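Long-range contact in lovastatin nonaketide synthase mokA (Monascus pilosus, PDB 6AD3), which catalyses, as an iterative type I polyketide synthase, the nine-step assembly of the lovastatin (monacolin K) polyketide, this chain being its condensation domain: residues Y206-G211 / M366-N371. The protein carries 1 engineered substitution. Numbering follows the deposited sequence.
Sequences YHRFVG and MGFFAN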
ATOM      1  N   TYR A 206     -12.547  -2.007  -0.015  1.00 12.29           N
ATOM      2  CA  TYR A 206     -12.417  -1.857   1.426  1.00 12.11           C
ATOM      3  C   TYR A 206     -12.123  -0.445   1.849  1.00 13.71           C
ATOM      4  O   TYR A 206     -11.317   0.279   1.237  1.00 13.67           O
ATOM      5  CB  TYR A 206     -11.369  -2.806   2.015  1.00 13.73           C
ATOM      6  CG  TYR A 206      -9.985  -2.692   1.413  1.00 12.91           C
ATOM      7  CD1 TYR A 206      -9.661  -3.365   0.251  1.00 12.50           C
ATOM      8  CD2 TYR A 206      -8.956  -2.020   2.100  1.00 12.86           C
ATOM      9  CE1 TYR A 206      -8.365  -3.319  -0.259  1.00 12.20           C
ATOM     10  CE2 TYR A 206      -7.674  -1.990   1.613  1.00 14.18           C
ATOM     11  CZ  TYR A 206      -7.385  -2.607   0.431  1.00 13.62           C
ATOM     12  OH  TYR A 206      -6.111  -2.566  -0.055  1.00 16.34           O
ATOM     13  N   HIS A 207     -12.801  -0.049   2.929  1.00 12.97           N
ATOM     14  CA  HIS A 207     -12.369   1.079   3.717  1.00 13.46           C
ATOM     15  C   HIS A 207     -10.987   0.793   4.259  1.00 12.13           C
ATOM     16  O   HIS A 207     -10.646  -0.355   4.561  1.00 13.03           O
ATOM     17  CB  HIS A 207     -13.350   1.367   4.847  1.00 13.06           C
ATOM     18  CG  HIS A 207     -13.063   2.644   5.572  1.00 14.73           C
ATOM     19  ND1 HIS A 207     -13.671   3.845   5.268  1.00 18.13           N
ATOM     20  CD2 HIS A 207     -12.233   2.893   6.601  1.00 13.63           C
ATOM     21  CE1 HIS A 207     -13.193   4.783   6.053  1.00 13.53           C
ATOM     22  NE2 HIS A 207     -12.301   4.239   6.854  1.00 18.48           N
ATOM     23  N   ARG A 208     -10.189   1.857   4.395  1.00 11.68           N
ATOM     24  CA  ARG A 208      -8.823   1.758   4.929  1.00 12.33           C
ATOM     25  C   ARG A 208      -8.751   0.959   6.223  1.00 13.59           C
ATOM     26  O   ARG A 208      -7.797   0.244   6.434  1.00 13.48           O
ATOM     27  CB  ARG A 208      -8.276   3.153   5.154  1.00 14.46           C
ATOM     28  CG  ARG A 208      -6.935   3.265   5.892  1.00 14.52           C
ATOM     29  CD  ARG A 208      -5.763   2.897   5.037  1.00 13.22           C
ATOM     30  NE  ARG A 208      -5.666   1.461   4.782  1.00 14.00           N
ATOM     31  CZ  ARG A 208      -4.797   0.907   3.949  1.00 13.61           C
ATOM     32  NH1 ARG A 208      -3.963   1.653   3.264  1.00 13.34           N
ATOM     33  NH2 ARG A 208      -4.759  -0.408   3.785  1.00 12.33           N
ATOM     34  N   PHE A 209      -9.714   1.149   7.122  1.00 12.23           N
ATOM     35  CA  PHE A 209      -9.583   0.621   8.440  1.00 13.81           C
ATOM     36  C   PHE A 209      -9.641  -0.928   8.511  1.00 13.18           C
ATOM     37  O   PHE A 209      -9.312  -1.497   9.569  1.00 14.36           O
ATOM     38  CB  PHE A 209     -10.674   1.169   9.365  1.00 14.96           C
ATOM     39  CG  PHE A 209     -10.574   2.639   9.682  1.00 14.72           C
ATOM     40  CD1 PHE A 209      -9.492   3.395   9.289  1.00 16.40           C
ATOM     41  CD2 PHE A 209     -11.635   3.279  10.331  1.00 16.30           C
ATOM     42  CE1 PHE A 209      -9.476   4.739   9.485  1.00 16.63           C
ATOM     43  CE2 PHE A 209     -11.609   4.638  10.529  1.00 18.52           C
ATOM     44  CZ  PHE A 209     -10.504   5.358  10.160  1.00 18.67           C
ATOM     45  N   VAL A 210     -10.136  -1.592   7.465  1.00 12.87           N
ATOM     46  CA  VAL A 210     -10.457  -3.041   7.530  1.00 12.65           C
ATOM     47  C   VAL A 210      -9.631  -3.924   6.618  1.00 13.10           C
ATOM     48  O   VAL A 210      -9.817  -5.133   6.619  1.00 13.78           O
ATOM     49  CB  VAL A 210     -11.954  -3.349   7.328  1.00 13.17           C
ATOM     50  CG1 VAL A 210     -12.785  -2.599   8.385  1.00 13.75           C
ATOM     51  CG2 VAL A 210     -12.413  -2.951   5.918  1.00 13.88           C
ATOM     52  N   GLY A 211      -8.739  -3.325   5.836  1.00 10.98           N
ATOM     53  CA  GLY A 211      -7.971  -4.101   4.889  1.00 11.72           C
ATOM     54  C   GLY A 211      -6.626  -3.569   4.502  1.00 12.40           C
ATOM     55  O   GLY A 211      -6.168  -2.537   5.007  1.00 11.95           O
ATOM     56  N   MET A 366      -6.965 -10.944   9.123  1.00 14.29           N
ATOM     57  CA  MET A 366      -7.522  -9.911   8.289  1.00 13.61           C
ATOM     58  C   MET A 366      -7.416  -8.571   9.004  1.00 13.06           C
ATOM     59  O   MET A 366      -7.498  -8.498  10.229  1.00 14.04           O
ATOM     60  CB  MET A 366      -9.000 -10.206   7.983  1.00 13.46           C
ATOM     61  CG  MET A 366      -9.278 -11.545   7.341  1.00 13.09           C
ATOM     62  SD  MET A 366      -8.554 -11.657   5.674  1.00 13.87           S
ATOM     63  CE  MET A 366      -9.272 -13.211   5.141  1.00 14.61           C
ATOM     64  N   GLY A 367      -7.252  -7.513   8.220  1.00 12.21           N
ATOM     65  CA  GLY A 367      -7.349  -6.159   8.693  1.00 13.04           C
ATOM     66  C   GLY A 367      -6.206  -5.305   8.148  1.00 15.21           C
ATOM     67  O   GLY A 367      -5.562  -5.666   7.143  1.00 15.82           O
ATOM     68  N   PHE A 368      -6.030  -4.139   8.747  1.00 14.13           N
ATOM     69  CA  PHE A 368      -5.114  -3.123   8.256  1.00 13.20           C
ATOM     70  C   PHE A 368      -3.823  -3.151   9.066  1.00 16.48           C
ATOM     71  O   PHE A 368      -3.769  -2.608  10.164  1.00 15.84           O
ATOM     72  CB  PHE A 368      -5.771  -1.742   8.329  1.00 13.13           C
ATOM     73  CG  PHE A 368      -4.861  -0.602   8.018  1.00 12.17           C
ATOM     74  CD1 PHE A 368      -3.878  -0.714   7.056  1.00 12.83           C
ATOM     75  CD2 PHE A 368      -5.012   0.621   8.679  1.00 15.53           C
ATOM     76  CE1 PHE A 368      -3.096   0.375   6.699  1.00 13.17           C
ATOM     77  CE2 PHE A 368      -4.219   1.710   8.327  1.00 12.89           C
ATOM     78  CZ  PHE A 368      -3.240   1.571   7.363  1.00 15.28           C
ATOM     79  N   PHE A 369      -2.842  -3.908   8.572  1.00 12.69           N
ATOM     80  CA  PHE A 369      -1.561  -4.119   9.287  1.00 14.50           C
ATOM     81  C   PHE A 369      -0.428  -3.353   8.649  1.00 16.15           C
ATOM     82  O   PHE A 369       0.573  -3.108   9.298  1.00 14.17           O
ATOM     83  CB  PHE A 369      -1.179  -5.583   9.298  1.00 16.83           C
ATOM     84  CG  PHE A 369      -2.055  -6.430  10.173  1.00 18.53           C
ATOM     85  CD1 PHE A 369      -1.800  -6.528  11.531  1.00 27.18           C
ATOM     86  CD2 PHE A 369      -3.178  -7.083   9.656  1.00 16.67           C
ATOM     87  CE1 PHE A 369      -2.595  -7.338  12.336  1.00 32.42           C
ATOM     88  CE2 PHE A 369      -3.963  -7.889  10.462  1.00 18.85           C
ATOM     89  CZ  PHE A 369      -3.659  -8.040  11.785  1.00 23.92           C
ATOM     90  N   ALA A 370      -0.574  -3.021   7.367  1.00 13.68           N
ATOM     91  CA  ALA A 370       0.526  -2.468   6.552  1.00 14.12           C
ATOM     92  C   ALA A 370       1.140  -1.175   7.113  1.00 15.00           C
ATOM     93  O   ALA A 370       0.487  -0.373   7.787  1.00 14.19           O
ATOM     94  CB  ALA A 370       0.072  -2.266   5.109  1.00 12.78           C
ATOM     95  N   ASN A 371       2.415  -0.991   6.829  1.00 11.92           N
ATOM     96  CA  ASN A 371       3.182   0.054   7.458  1.00 13.39           C
ATOM     97  C   ASN A 371       4.160   0.657   6.426  1.00 13.35           C
ATOM     98  O   ASN A 371       4.281   0.135   5.275  1.00 13.22           O
ATOM     99  CB  ASN A 371       3.937  -0.550   8.602  1.00 12.40           C
ATOM    100  CG  ASN A 371       4.556   0.490   9.534  1.00 13.44           C
ATOM    101  OD1 ASN A 371       4.063   1.620   9.679  1.00 15.75           O
ATOM    102  ND2 ASN A 371       5.574   0.045  10.277  1.00 15.84           N
TER
HETATM  103  O   HOH W   1      -8.007  -3.545  10.531  1.00 21.17           O
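Arg208 lays its guanidinium flat over one face of the Phe368 ring, the two planes only 12° apart and their centres separated by 3.8 Å. The overlap is offset: Arg208 NE sits over the ring, whereas Arg208 CZ is displaced toward the CD1-CE1 side and comes within 3.3 Å of Phe368 CE1. Arg208 CD adds a CH-pi contact over the same face, 4.0 Å from the centroid of the Phe368 ring. Bends at chi2 and chi3 bring the arginine chain across the phenylalanine at roughly a right angle; Phe368, with CG anti to its own N (chi1 172°), extends its ring toward that chain.

A hydrogen bond in the guanidinium plane fixes how the stack is turned: Arg208 NH2 donates to Gly211 O over 2.8 Å, with an N-H...O angle of 160°. That carbonyl also touches Phe368, Gly211 O lying 3.4 Å from Phe368 CB. Arg208 NH1 pairs with Glu462 in a salt bridge. Away from the stack no direct hydrogen bond joins the two segments; instead, one water donates to Phe209 O (2.6 Å) and accepts from Phe368 N (2.7 Å). Beside it, Gly367 CA lies 3.4 Å from Val210 O in a CA-H...O contact, at backbone angles that call for glycine.

The deposited sequence from His207 through Asp212 follows the HHxxxDG pattern of condensation domains, with an arginine, Arg208, at the second histidine position. Asp212 accepts hydrogen bonds from Phe369 N and Ala370 N, tying the motif loop to the segment that enters strand 371-377 in the other lobe. Together, the aromatic face, the in-plane bond to Gly211 O and the Glu462 salt bridge restrict rotation of the guanidinium and hold it in place within this buried contact.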